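Local coordinates for trehalose-6-phosphate phosphatase (Cryptococcus neoformans, PDB 5DX9), which belongs to the trehalose-phosphatase family of the HAD superfamily and, in this model, holds a magnesium ion and a glycan in its pocket, at residues K16-R21 / V204-C209; P171-V176 / R184-N189. All blocks are in the same frame, centred on the assembly; numbering follows the deposited sequence.

How the interactions relate
Interactions 1 and 2 lie on opposite sides of the chain's centre, their own centres 30 Å apart, and share no helix or strand. Interaction 1 joins two neighbouring parallel strands of the main mixed sheet at their starts, whereas interaction 2 is the open end of a local antiparallel hairpin in the four-stranded sheet of the cap. Both are partly buried, but interaction 1 mixes side-chain-to-backbone with backbone bonds, while interaction 2 crosses by backbone bonds alone. In 16-21 / 204-209 an aspartate carboxylate binds the backbone of a loop, while 171-176 / 184-189 relies on strand pairing. Each also has an arginine with its tip engaged: R21 reaches an acidic partner, R184 backbone carbonyls of its own segment.

Interaction 1 of 2, residues K16-R21 / V204-C209; sequences KKANKR and VDLIFC
A18, the first residue past helix 8-17 to leave helical geometry, sets its CB against L206 CB at 3.8 Å, with the D205 carboxylate next to it. The chain then turns at N19, whose backbone N gives D205 OD2 a nearly straight bond (2.9 Å, 173°), arriving on the syn lone pair. K20 N reaches the other oxygen, D205 OD1, at 3.1 Å, on the syn side but 33° out of the carboxylate plane. One side chain thus takes two successive N-H groups; it reaches them because its CG sits between its own backbone N and carbonyl carbon (chi1 54°). The exchange is mutual, as D205 N binds K20 O at 3.1 Å. This is the entry to two adjacent parallel strands, 21-25 and 206-211, in the Rossmann-like HAD core; N26 and D212, just beyond their far ends, bind the magnesium ion. V204 CA-H also points at K20 O. The R21 side chain runs with CD 3.8 Å from L206 CD2, and its bend at chi3 turns NE onward. Its guanidinium then leaves the contact for a salt bridge with D57, a hydrogen bond to N60 and a cation-pi contact with Y15.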
loop_
_atom_site.group_PDB
_atom_site.type_symbol
_atom_site.label_atom_id
_atom_site.label_comp_id
_atom_site.label_asym_id
_atom_site.label_seq_id
_atom_site.Cartn_x
_atom_site.Cartn_y
_atom_site.Cartn_z
ATOM N N LYS A 16 -0.562 14.511 18.211
ATOM C CA LYS A 16 -0.351 14.635 19.648
ATOM C C LYS A 16 -1.633 14.383 20.441
ATOM O O LYS A 16 -1.590 13.823 21.535
ATOM C CB LYS A 16 0.213 16.021 19.977
ATOM C CG LYS A 16 1.645 16.235 19.500
ATOM C CD LYS A 16 1.912 17.696 19.166
ATOM C CE LYS A 16 1.693 18.596 20.371
ATOM N NZ LYS A 16 1.805 20.039 20.007
ATOM N N LYS A 17 -2.769 14.789 19.881
ATOM C CA LYS A 17 -4.059 14.656 20.558
ATOM C C LYS A 17 -4.663 13.254 20.467
ATOM O O LYS A 17 -5.558 12.908 21.240
ATOM C CB LYS A 17 -5.065 15.656 19.985
ATOM C CG LYS A 17 -4.890 17.094 20.447
ATOM C CD LYS A 17 -5.994 17.969 19.864
ATOM C CE LYS A 17 -5.849 19.427 20.271
ATOM N NZ LYS A 17 -6.817 20.294 19.539
ATOM N N ALA A 18 -4.181 12.456 19.519
ATOM C CA ALA A 18 -4.808 11.175 19.201
ATOM C C ALA A 18 -4.572 10.100 20.262
ATOM O O ALA A 18 -3.504 10.030 20.872
ATOM C CB ALA A 18 -4.317 10.681 17.845
ATOM N N ASN A 19 -5.583 9.261 20.467
ATOM C CA ASN A 19 -5.486 8.135 21.390
ATOM C C ASN A 19 -4.905 6.898 20.714
ATOM O O ASN A 19 -4.001 6.256 21.249
ATOM C CB ASN A 19 -6.859 7.812 21.981
ATOM C CG ASN A 19 -7.400 8.938 22.843
ATOM O OD1 ASN A 19 -6.655 9.573 23.595
ATOM N ND2 ASN A 19 -8.700 9.196 22.734
ATOM N N LYS A 20 -5.431 6.566 19.538
ATOM C CA LYS A 20 -4.907 5.450 18.757
ATOM C C LYS A 20 -4.706 5.854 17.301
ATOM O O LYS A 20 -5.633 6.323 16.640
ATOM C CB LYS A 20 -5.834 4.239 18.848
ATOM C CG LYS A 20 -5.149 2.932 18.490
ATOM C CD LYS A 20 -5.388 1.882 19.558
ATOM C CE LYS A 20 -4.335 0.791 19.509
ATOM N NZ LYS A 20 -2.993 1.317 19.898
ATOM N N ARG A 21 -3.491 5.658 16.799
ATOM C CA ARG A 21 -3.124 6.154 15.480
ATOM C C ARG A 21 -2.792 5.034 14.491
ATOM O O ARG A 21 -1.941 4.184 14.756
ATOM C CB ARG A 21 -1.940 7.115 15.607
ATOM C CG ARG A 21 -2.212 8.278 16.556
ATOM C CD ARG A 21 -1.056 9.258 16.597
ATOM N NE ARG A 21 0.091 8.708 17.308
ATOM C CZ ARG A 21 0.504 9.128 18.500
ATOM N NH1 ARG A 21 -0.131 10.118 19.114
ATOM N NH2 ARG A 21 1.558 8.560 19.073
ATOM N N VAL A 204 -9.378 3.845 16.262
ATOM C CA VAL A 204 -8.473 4.773 15.594
ATOM C C VAL A 204 -9.134 6.134 15.401
ATOM O O VAL A 204 -10.269 6.220 14.933
ATOM C CB VAL A 204 -8.020 4.226 14.229
ATOM C CG1 VAL A 204 -7.348 5.316 13.411
ATOM C CG2 VAL A 204 -7.093 3.043 14.421
ATOM N N ASP A 205 -8.425 7.197 15.772
ATOM C CA ASP A 205 -8.951 8.552 15.623
ATOM C C ASP A 205 -8.006 9.437 14.811
ATOM O O ASP A 205 -8.254 10.629 14.634
ATOM C CB ASP A 205 -9.225 9.178 16.997
ATOM C CG ASP A 205 -8.014 9.149 17.905
ATOM O OD1 ASP A 205 -7.065 8.398 17.602
ATOM O OD2 ASP A 205 -8.010 9.873 18.924
ATOM N N LEU A 206 -6.921 8.846 14.323
ATOM C CA LEU A 206 -6.040 9.524 13.378
ATOM C C LEU A 206 -5.483 8.511 12.393
ATOM O O LEU A 206 -4.845 7.537 12.792
ATOM C CB LEU A 206 -4.894 10.238 14.094
ATOM C CG LEU A 206 -3.949 11.027 13.186
ATOM C CD1 LEU A 206 -4.613 12.305 12.699
ATOM C CD2 LEU A 206 -2.640 11.337 13.886
ATOM N N ILE A 207 -5.729 8.737 11.108
ATOM C CA ILE A 207 -5.186 7.863 10.078
ATOM C C ILE A 207 -4.246 8.620 9.151
ATOM O O ILE A 207 -4.611 9.650 8.583
ATOM C CB ILE A 207 -6.297 7.207 9.235
ATOM C CG1 ILE A 207 -7.150 6.278 10.100
ATOM C CG2 ILE A 207 -5.692 6.423 8.080
ATOM C CD1 ILE A 207 -8.246 5.572 9.332
ATOM N N PHE A 208 -3.028 8.110 9.014
ATOM C CA PHE A 208 -2.110 8.611 8.005
ATOM C C PHE A 208 -1.828 7.511 6.990
ATOM O O PHE A 208 -1.580 6.365 7.361
ATOM C CB PHE A 208 -0.806 9.105 8.628
ATOM C CG PHE A 208 0.170 9.640 7.621
ATOM C CD1 PHE A 208 0.111 10.963 7.216
ATOM C CD2 PHE A 208 1.130 8.814 7.058
ATOM C CE1 PHE A 208 1.002 11.457 6.283
ATOM C CE2 PHE A 208 2.023 9.302 6.123
ATOM C CZ PHE A 208 1.956 10.626 5.733
ATOM N N CYS A 209 -1.880 7.869 5.711
ATOM C CA CYS A 209 -1.625 6.925 4.627
ATOM C C CYS A 209 -0.913 7.634 3.487
ATOM O O CYS A 209 -1.388 8.657 2.996
ATOM C CB CYS A 209 -2.932 6.297 4.132
ATOM S SG CYS A 209 -2.758 5.062 2.799
#

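Interaction 2 of 2, residues P171-V176 / R184-N189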
loop_
_atom_site.group_PDB
_atom_site.type_symbol
_atom_site.label_atom_id
_atom_site.label_comp_id
_atom_site.label_asym_id
_atom_site.label_seq_id
_atom_site.Cartn_x
_atom_site.Cartn_y
_atom_site.Cartn_z
ATOM N N PRO A 171 -8.939 -14.059 -13.620
ATOM C CA PRO A 171 -9.169 -13.226 -12.437
ATOM C C PRO A 171 -7.923 -12.438 -12.054
ATOM O O PRO A 171 -7.398 -12.603 -10.952
ATOM C CB PRO A 171 -9.524 -14.247 -11.357
ATOM C CG PRO A 171 -8.791 -15.471 -11.768
ATOM C CD PRO A 171 -8.843 -15.487 -13.273
ATOM N N ILE A 172 -7.465 -11.584 -12.962
ATOM C CA ILE A 172 -6.252 -10.808 -12.745
ATOM C C ILE A 172 -6.491 -9.322 -12.954
ATOM O O ILE A 172 -7.464 -8.923 -13.593
ATOM C CB ILE A 172 -5.120 -11.242 -13.697
ATOM C CG1 ILE A 172 -5.472 -10.853 -15.136
ATOM C CG2 ILE A 172 -4.850 -12.735 -13.578
ATOM C CD1 ILE A 172 -4.447 -11.284 -16.169
ATOM N N GLU A 173 -5.593 -8.507 -12.414
ATOM C CA GLU A 173 -5.538 -7.097 -12.768
ATOM C C GLU A 173 -4.151 -6.797 -13.310
ATOM O O GLU A 173 -3.146 -7.236 -12.751
ATOM C CB GLU A 173 -5.854 -6.193 -11.574
ATOM C CG GLU A 173 -6.013 -4.716 -11.949
ATOM C CD GLU A 173 -7.099 -4.489 -12.994
ATOM O OE1 GLU A 173 -8.234 -4.975 -12.795
ATOM O OE2 GLU A 173 -6.819 -3.833 -14.021
ATOM N N VAL A 174 -4.102 -6.053 -14.407
ATOM C CA VAL A 174 -2.839 -5.703 -15.031
ATOM C C VAL A 174 -2.452 -4.287 -14.653
ATOM O O VAL A 174 -3.154 -3.330 -14.980
ATOM C CB VAL A 174 -2.907 -5.832 -16.555
ATOM C CG1 VAL A 174 -1.611 -5.343 -17.189
ATOM C CG2 VAL A 174 -3.196 -7.272 -16.940
ATOM N N LEU A 175 -1.325 -4.167 -13.963
ATOM C CA LEU A 175 -0.883 -2.897 -13.416
ATOM C C LEU A 175 0.209 -2.262 -14.264
ATOM O O LEU A 175 1.208 -2.903 -14.586
ATOM C CB LEU A 175 -0.380 -3.094 -11.985
ATOM C CG LEU A 175 -1.330 -3.788 -11.006
ATOM C CD1 LEU A 175 -0.630 -4.022 -9.674
ATOM C CD2 LEU A 175 -2.609 -2.976 -10.811
ATOM N N VAL A 176 0.012 -0.998 -14.627
ATOM C CA VAL A 176 1.058 -0.227 -15.285
ATOM C C VAL A 176 1.800 0.608 -14.248
ATOM O O VAL A 176 1.339 1.678 -13.840
ATOM C CB VAL A 176 0.493 0.686 -16.386
ATOM C CG1 VAL A 176 1.592 1.576 -16.952
ATOM C CG2 VAL A 176 -0.144 -0.147 -17.486
ATOM N N ARG A 184 -1.527 -8.961 -10.931
ATOM C CA ARG A 184 -1.902 -9.408 -9.594
ATOM C C ARG A 184 -3.263 -10.069 -9.632
ATOM O O ARG A 184 -3.990 -9.938 -10.613
ATOM C CB ARG A 184 -1.930 -8.241 -8.605
ATOM C CG ARG A 184 -3.062 -7.248 -8.856
ATOM C CD ARG A 184 -3.396 -6.456 -7.600
ATOM N NE ARG A 184 -4.122 -5.229 -7.910
ATOM C CZ ARG A 184 -5.430 -5.161 -8.144
ATOM N NH1 ARG A 184 -6.180 -6.256 -8.114
ATOM N NH2 ARG A 184 -5.989 -3.990 -8.418
ATOM N N PRO A 185 -3.615 -10.784 -8.556
ATOM C CA PRO A 185 -4.966 -11.327 -8.439
ATOM C C PRO A 185 -5.972 -10.188 -8.432
ATOM O O PRO A 185 -5.720 -9.154 -7.811
ATOM C CB PRO A 185 -4.939 -12.064 -7.096
ATOM C CG PRO A 185 -3.491 -12.316 -6.821
ATOM C CD PRO A 185 -2.773 -11.135 -7.401
ATOM N N LEU A 186 -7.089 -10.374 -9.126
ATOM C CA LEU A 186 -8.083 -9.320 -9.269
ATOM C C LEU A 186 -8.718 -8.934 -7.939
ATOM O O LEU A 186 -9.072 -7.776 -7.731
ATOM C CB LEU A 186 -9.177 -9.750 -10.249
ATOM C CG LEU A 186 -10.348 -8.774 -10.393
ATOM C CD1 LEU A 186 -9.879 -7.459 -11.007
ATOM C CD2 LEU A 186 -11.478 -9.391 -11.212
ATOM N N ALA A 187 -8.849 -9.906 -7.041
ATOM C CA ALA A 187 -9.663 -9.734 -5.841
ATOM C C ALA A 187 -8.904 -9.130 -4.659
ATOM O O ALA A 187 -9.473 -8.941 -3.585
ATOM C CB ALA A 187 -10.274 -11.071 -5.438
ATOM N N VAL A 188 -7.625 -8.825 -4.848
ATOM C CA VAL A 188 -6.855 -8.177 -3.793
ATOM C C VAL A 188 -6.309 -6.829 -4.244
ATOM O O VAL A 188 -6.009 -6.626 -5.421
ATOM C CB VAL A 188 -5.678 -9.050 -3.323
ATOM C CG1 VAL A 188 -6.176 -10.425 -2.897
ATOM C CG2 VAL A 188 -4.622 -9.158 -4.419
ATOM N N ASN A 189 -6.198 -5.906 -3.295
ATOM C CA ASN A 189 -5.530 -4.635 -3.530
ATOM C C ASN A 189 -5.162 -3.986 -2.206
ATOM O O ASN A 189 -5.590 -4.435 -1.140
ATOM C CB ASN A 189 -6.398 -3.690 -4.371
ATOM C CG ASN A 189 -7.756 -3.420 -3.747
ATOM O OD1 ASN A 189 -7.869 -2.669 -2.778
ATOM N ND2 ASN A 189 -8.798 -4.016 -4.316
#
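E173 and R184 form the antiparallel hydrogen-bonded pair of this hairpin: E173 N binds R184 O at 2.8 Å, and R184 N returns to E173 O at 3.0 Å. Their side chains rise on the same face and run side by side. R184 CG lies between its backbone N and carbonyl carbon (chi1 69°), from where the chain extends to NE and carries the guanidinium alongside E173. E173 CG is anti to its backbone N and the chain bends at chi2 (58°), with CG near R184 NH2 and CB over one guanidinium face, toward its rim, 3.5 Å from R184 NH1; N189 CB stands off-centre beyond the opposite face. L175 CD2 comes obliquely to R184 NE; the L175 side chain is also about 6 Å from the bound 6-O-phosphono-alpha-D-glucopyranose. Within its own segment, R184 NH1 binds P185 O, almost in the guanidinium plane, and more weakly L186 O. The type I turn P185-V188 leads to N189, whose OD1 caps helix 190-200. At the outer end, L186 N donates a hydrogen bond to P171 O at 2.9 Å, from above the carbonyl plane, and L186 CD1 touches E173 OE1. The sheet belongs to the C2-type cap of the HAD fold. Since E173 OE1 stays 5.0 Å from R184 NH2, the aliphatic stem of E173, not its carboxylate, meets the guanidinium, and the opposite charges probably add only a diffuse attraction.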